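Side-chain contacts in thioesterase (Streptomyces coelicolor, PDB 3QMW), which probably acts as a thioesterase of the alpha/beta hydrolase fold in the pathway that makes prodiginines: residues 81-86 with 115-120; 110-115 with 197-202. All blocks are in the same frame, centred on the assembly; numbering follows the deposited sequence.

Interaction 1 (81-86 with 115-120); sequences PLAEAV and ACVLRR
Glu84 OE2 meets Arg120 NH1 at 3.5 Å, a long salt bridge spanning two helices of the alpha/beta hydrolase fold. Helix 106-120 is the one that follows the likely nucleophile elbow, and helix 79-91 packs across its C-terminal half. Around the contact their axes approach to 9.3 Å and cross at -62°. Glu84 and Val117 are nearest in the backbone, 6.8 Å between CA atoms. The carboxylate oxygen lies at the edge of the guanidinium and in its plane, but the two flat groups are turned 56° apart, and one oxygen meets one nitrogen, without a two-pronged clasp. Glu84 reaches it with CG anti to its carbonyl carbon (chi1 -80°) and an extended chain beyond, whereas the Arg120 chain bends at chi3 before crossing the glutamate at about a right angle. Glu80 OE2 adds a weak, long ion pair to Arg120 NH2, and Glu80 OE1 lies close to Glu84 OE2, a like-charge approach that the arginine probably eases. Beneath the charges the contact turns apolar. Val117 points into the interface and its CG1 lies 4.1 Å from Glu84 CG, where the aliphatic part of the glutamate crosses the valine at about a right angle. Further inward, the other methyl, Val117 CG2, faces the small Ala83 CB at 4.3 Å.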
# COMPACT_ATOMS: atom_id res chain seq x y z
N PRO D 81 15.91 -24.26 18.20
CA PRO D 81 17.22 -24.13 17.56
C PRO D 81 17.16 -23.24 16.31
O PRO D 81 18.05 -22.41 16.09
CB PRO D 81 17.61 -25.58 17.19
CG PRO D 81 16.40 -26.43 17.51
CD PRO D 81 15.59 -25.67 18.52
N LEU D 82 16.11 -23.41 15.52
CA LEU D 82 15.90 -22.58 14.32
C LEU D 82 15.80 -21.11 14.69
O LEU D 82 16.54 -20.27 14.17
CB LEU D 82 14.65 -23.03 13.57
CG LEU D 82 14.36 -22.37 12.23
CD1 LEU D 82 15.58 -22.39 11.33
CD2 LEU D 82 13.18 -23.07 11.56
N ALA D 83 14.89 -20.81 15.61
CA ALA D 83 14.73 -19.45 16.13
C ALA D 83 16.05 -18.89 16.67
O ALA D 83 16.37 -17.72 16.43
CB ALA D 83 13.66 -19.41 17.20
N GLU D 84 16.82 -19.73 17.37
CA GLU D 84 18.13 -19.33 17.92
C GLU D 84 19.19 -19.13 16.84
O GLU D 84 19.98 -18.19 16.93
CB GLU D 84 18.61 -20.33 18.99
CG GLU D 84 17.94 -20.09 20.34
CD GLU D 84 18.34 -21.05 21.43
OE1 GLU D 84 18.70 -22.22 21.14
OE2 GLU D 84 18.27 -20.63 22.61
N ALA D 85 19.21 -19.99 15.83
CA ALA D 85 20.10 -19.80 14.68
C ALA D 85 19.77 -18.48 13.98
O ALA D 85 20.68 -17.72 13.62
CB ALA D 85 19.96 -20.97 13.70
N VAL D 86 18.47 -18.21 13.81
CA VAL D 86 17.98 -16.99 13.15
C VAL D 86 18.43 -15.70 13.87
O VAL D 86 18.86 -14.73 13.23
CB VAL D 86 16.43 -17.00 13.04
CG1 VAL D 86 15.88 -15.58 12.80
CG2 VAL D 86 15.97 -17.95 11.94
N ALA D 115 11.21 -13.38 18.14
CA ALA D 115 10.94 -12.16 18.92
C ALA D 115 11.27 -12.40 20.39
O ALA D 115 12.08 -11.68 20.98
CB ALA D 115 9.49 -11.75 18.77
N CYS D 116 10.66 -13.43 20.95
CA CYS D 116 10.96 -13.86 22.30
C CYS D 116 12.46 -14.06 22.54
O CYS D 116 13.03 -13.52 23.48
CB CYS D 116 10.22 -15.16 22.60
SG CYS D 116 8.40 -14.99 22.49
N VAL D 117 13.11 -14.82 21.66
CA VAL D 117 14.52 -15.14 21.83
C VAL D 117 15.42 -13.90 21.85
O VAL D 117 16.41 -13.87 22.57
CB VAL D 117 14.99 -16.15 20.76
CG1 VAL D 117 16.51 -16.30 20.76
CG2 VAL D 117 14.30 -17.50 20.97
N LEU D 118 15.08 -12.87 21.08
CA LEU D 118 15.85 -11.63 21.11
C LEU D 118 15.58 -10.82 22.40
O LEU D 118 16.43 -10.02 22.82
CB LEU D 118 15.56 -10.78 19.86
CG LEU D 118 16.09 -11.37 18.55
CD1 LEU D 118 15.37 -10.74 17.36
CD2 LEU D 118 17.60 -11.18 18.41
N ARG D 119 14.41 -11.02 23.01
CA ARG D 119 14.10 -10.42 24.32
C ARG D 119 14.97 -11.03 25.41
O ARG D 119 15.65 -10.31 26.14
CB ARG D 119 12.62 -10.59 24.69
CG ARG D 119 12.25 -10.05 26.09
CD ARG D 119 10.75 -9.95 26.28
NE ARG D 119 10.09 -11.25 26.32
CZ ARG D 119 8.80 -11.45 26.63
NH1 ARG D 119 8.00 -10.43 26.95
NH2 ARG D 119 8.31 -12.68 26.65
N ARG D 120 14.95 -12.36 25.50
CA ARG D 120 15.77 -13.08 26.49
C ARG D 120 17.25 -12.67 26.42
O ARG D 120 17.90 -12.55 27.46
CB ARG D 120 15.65 -14.60 26.32
CG ARG D 120 14.22 -15.15 26.40
CD ARG D 120 14.19 -16.62 26.89
NE ARG D 120 15.25 -17.44 26.30
CZ ARG D 120 15.13 -18.18 25.19
NH1 ARG D 120 16.18 -18.88 24.76
NH2 ARG D 120 13.99 -18.22 24.51

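Interaction 2 (110-115 with 197-202)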
# COMPACT_ATOMS: atom_id res chain seq x y z
N LEU D 110 7.26 -18.75 13.65
CA LEU D 110 8.71 -18.56 13.71
C LEU D 110 9.08 -17.13 14.07
O LEU D 110 10.02 -16.92 14.83
CB LEU D 110 9.37 -18.96 12.38
CG LEU D 110 10.82 -18.53 12.10
CD1 LEU D 110 11.76 -18.70 13.29
CD2 LEU D 110 11.33 -19.30 10.91
N ALA D 111 8.33 -16.17 13.53
CA ALA D 111 8.53 -14.75 13.84
C ALA D 111 8.42 -14.46 15.34
O ALA D 111 9.31 -13.86 15.95
CB ALA D 111 7.51 -13.91 13.09
N TYR D 112 7.32 -14.93 15.92
CA TYR D 112 7.04 -14.80 17.35
C TYR D 112 8.18 -15.37 18.20
O TYR D 112 8.72 -14.70 19.08
CB TYR D 112 5.70 -15.48 17.66
CG TYR D 112 5.38 -15.71 19.12
CD1 TYR D 112 5.39 -14.66 20.03
CD2 TYR D 112 5.02 -16.98 19.57
CE1 TYR D 112 5.08 -14.88 21.38
CE2 TYR D 112 4.71 -17.20 20.90
CZ TYR D 112 4.74 -16.15 21.80
OH TYR D 112 4.44 -16.38 23.12
N GLU D 113 8.57 -16.61 17.90
CA GLU D 113 9.65 -17.28 18.62
C GLU D 113 10.98 -16.54 18.55
O GLU D 113 11.65 -16.41 19.57
CB GLU D 113 9.82 -18.70 18.12
CG GLU D 113 8.70 -19.61 18.57
CD GLU D 113 8.80 -20.00 20.03
OE1 GLU D 113 9.93 -20.26 20.51
OE2 GLU D 113 7.74 -20.05 20.69
N VAL D 114 11.37 -16.05 17.38
CA VAL D 114 12.57 -15.22 17.27
C VAL D 114 12.43 -13.91 18.08
O VAL D 114 13.42 -13.39 18.61
CB VAL D 114 12.92 -14.87 15.80
CG1 VAL D 114 13.94 -13.72 15.74
CG2 VAL D 114 13.43 -16.11 15.06
N ALA D 115 11.21 -13.38 18.14
CA ALA D 115 10.94 -12.16 18.92
C ALA D 115 11.27 -12.40 20.39
O ALA D 115 12.08 -11.68 20.98
CB ALA D 115 9.49 -11.75 18.77
N PRO D 197 5.62 -14.85 29.31
CA PRO D 197 4.90 -13.59 29.41
C PRO D 197 4.55 -13.01 28.03
O PRO D 197 5.01 -13.55 27.01
CB PRO D 197 5.88 -12.68 30.15
CG PRO D 197 7.24 -13.27 29.93
CD PRO D 197 7.08 -14.66 29.39
N PRO D 198 3.75 -11.93 27.99
CA PRO D 198 3.42 -11.28 26.73
C PRO D 198 4.49 -10.29 26.26
O PRO D 198 5.29 -9.81 27.06
CB PRO D 198 2.11 -10.54 27.05
CG PRO D 198 2.21 -10.22 28.50
CD PRO D 198 3.03 -11.33 29.13
N LEU D 199 4.50 -10.02 24.97
CA LEU D 199 5.45 -9.08 24.36
C LEU D 199 4.98 -7.62 24.48
O LEU D 199 3.77 -7.35 24.46
CB LEU D 199 5.64 -9.44 22.89
CG LEU D 199 6.52 -10.66 22.61
CD1 LEU D 199 6.24 -11.23 21.22
CD2 LEU D 199 8.01 -10.32 22.78
N ASP D 200 5.92 -6.69 24.60
CA ASP D 200 5.58 -5.27 24.75
C ASP D 200 5.40 -4.55 23.40
O ASP D 200 4.80 -3.46 23.37
CB ASP D 200 6.63 -4.54 25.60
CG ASP D 200 6.66 -5.03 27.04
OD1 ASP D 200 5.61 -5.48 27.56
OD2 ASP D 200 7.75 -4.95 27.67
N CYS D 201 5.91 -5.13 22.32
CA CYS D 201 5.78 -4.52 20.99
C CYS D 201 4.35 -4.68 20.45
O CYS D 201 3.61 -5.57 20.90
CB CYS D 201 6.78 -5.12 19.99
SG CYS D 201 6.30 -6.74 19.31
N PRO D 202 3.95 -3.81 19.51
CA PRO D 202 2.62 -3.86 18.92
C PRO D 202 2.52 -4.89 17.80
O PRO D 202 3.46 -5.07 17.03
CB PRO D 202 2.43 -2.44 18.39
CG PRO D 202 3.78 -1.98 18.05
CD PRO D 202 4.72 -2.65 19.02
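Leu199 meets Tyr112 and Ala115 through a single methyl, and all the chemistry between the two segments is apolar. Leu199 CD1 lies 3.7 Å from Tyr112 CD1 and nearly as close, 3.8 Å, to Tyr112 CE1. It sits in the plane of the ring, so the methyl packs against the ring edge, not over a face as in a CH-pi contact. The same methyl reaches Ala115 CB at 4.1 Å, filling the angle between two residues three positions apart on one helix face. Tyr112 has CG anti to the backbone N (chi1 168°), which swings the ring round to the leucine although its CB does not aim there; Ala115 CB does. The Tyr112 ring also meets that of Tyr225, planes about 85° apart. The backbones stay well separated, 8.3 Å between Ala115 CA and Leu199 CA. Polar groups look elsewhere: the OH of the buried Tyr112 is hydrogen-bonded to Trp193 NE1. Backbone hydrogen bonds tie Leu199 to Tyr225 and Thr227, holding the loop from which the leucine projects. The loop leads directly into strand 203-208 of the parallel sheet of the alpha/beta hydrolase fold. Helix 106-120 is packed between this loop and helix 79-91, while Ala111 rests on Phe36 of strand 31-36 and on Leu129 of strand 129-132.

Overall arrangement
Both interactions use helix 106-120 but cover different faces of it, and their centres lie 10 Å apart. Interaction 2 is fully buried and wholly apolar, joining the helix to the loop before strand 203-208. Interaction 1 is only partly buried: its apolar layer gives way to an ion pair toward the surface, where helix 79-91 crosses, and the second subunit lies close by, with its Trp11 packed on Ala85 and Val86. Ala115 belongs to both ranges. Among the contacts that link them directly, Arg119 NH1 probably hydrogen-bonds Pro198 O at 2.8 Å, and Val86 CG1 packs on Val114 CG2 where the helices meet.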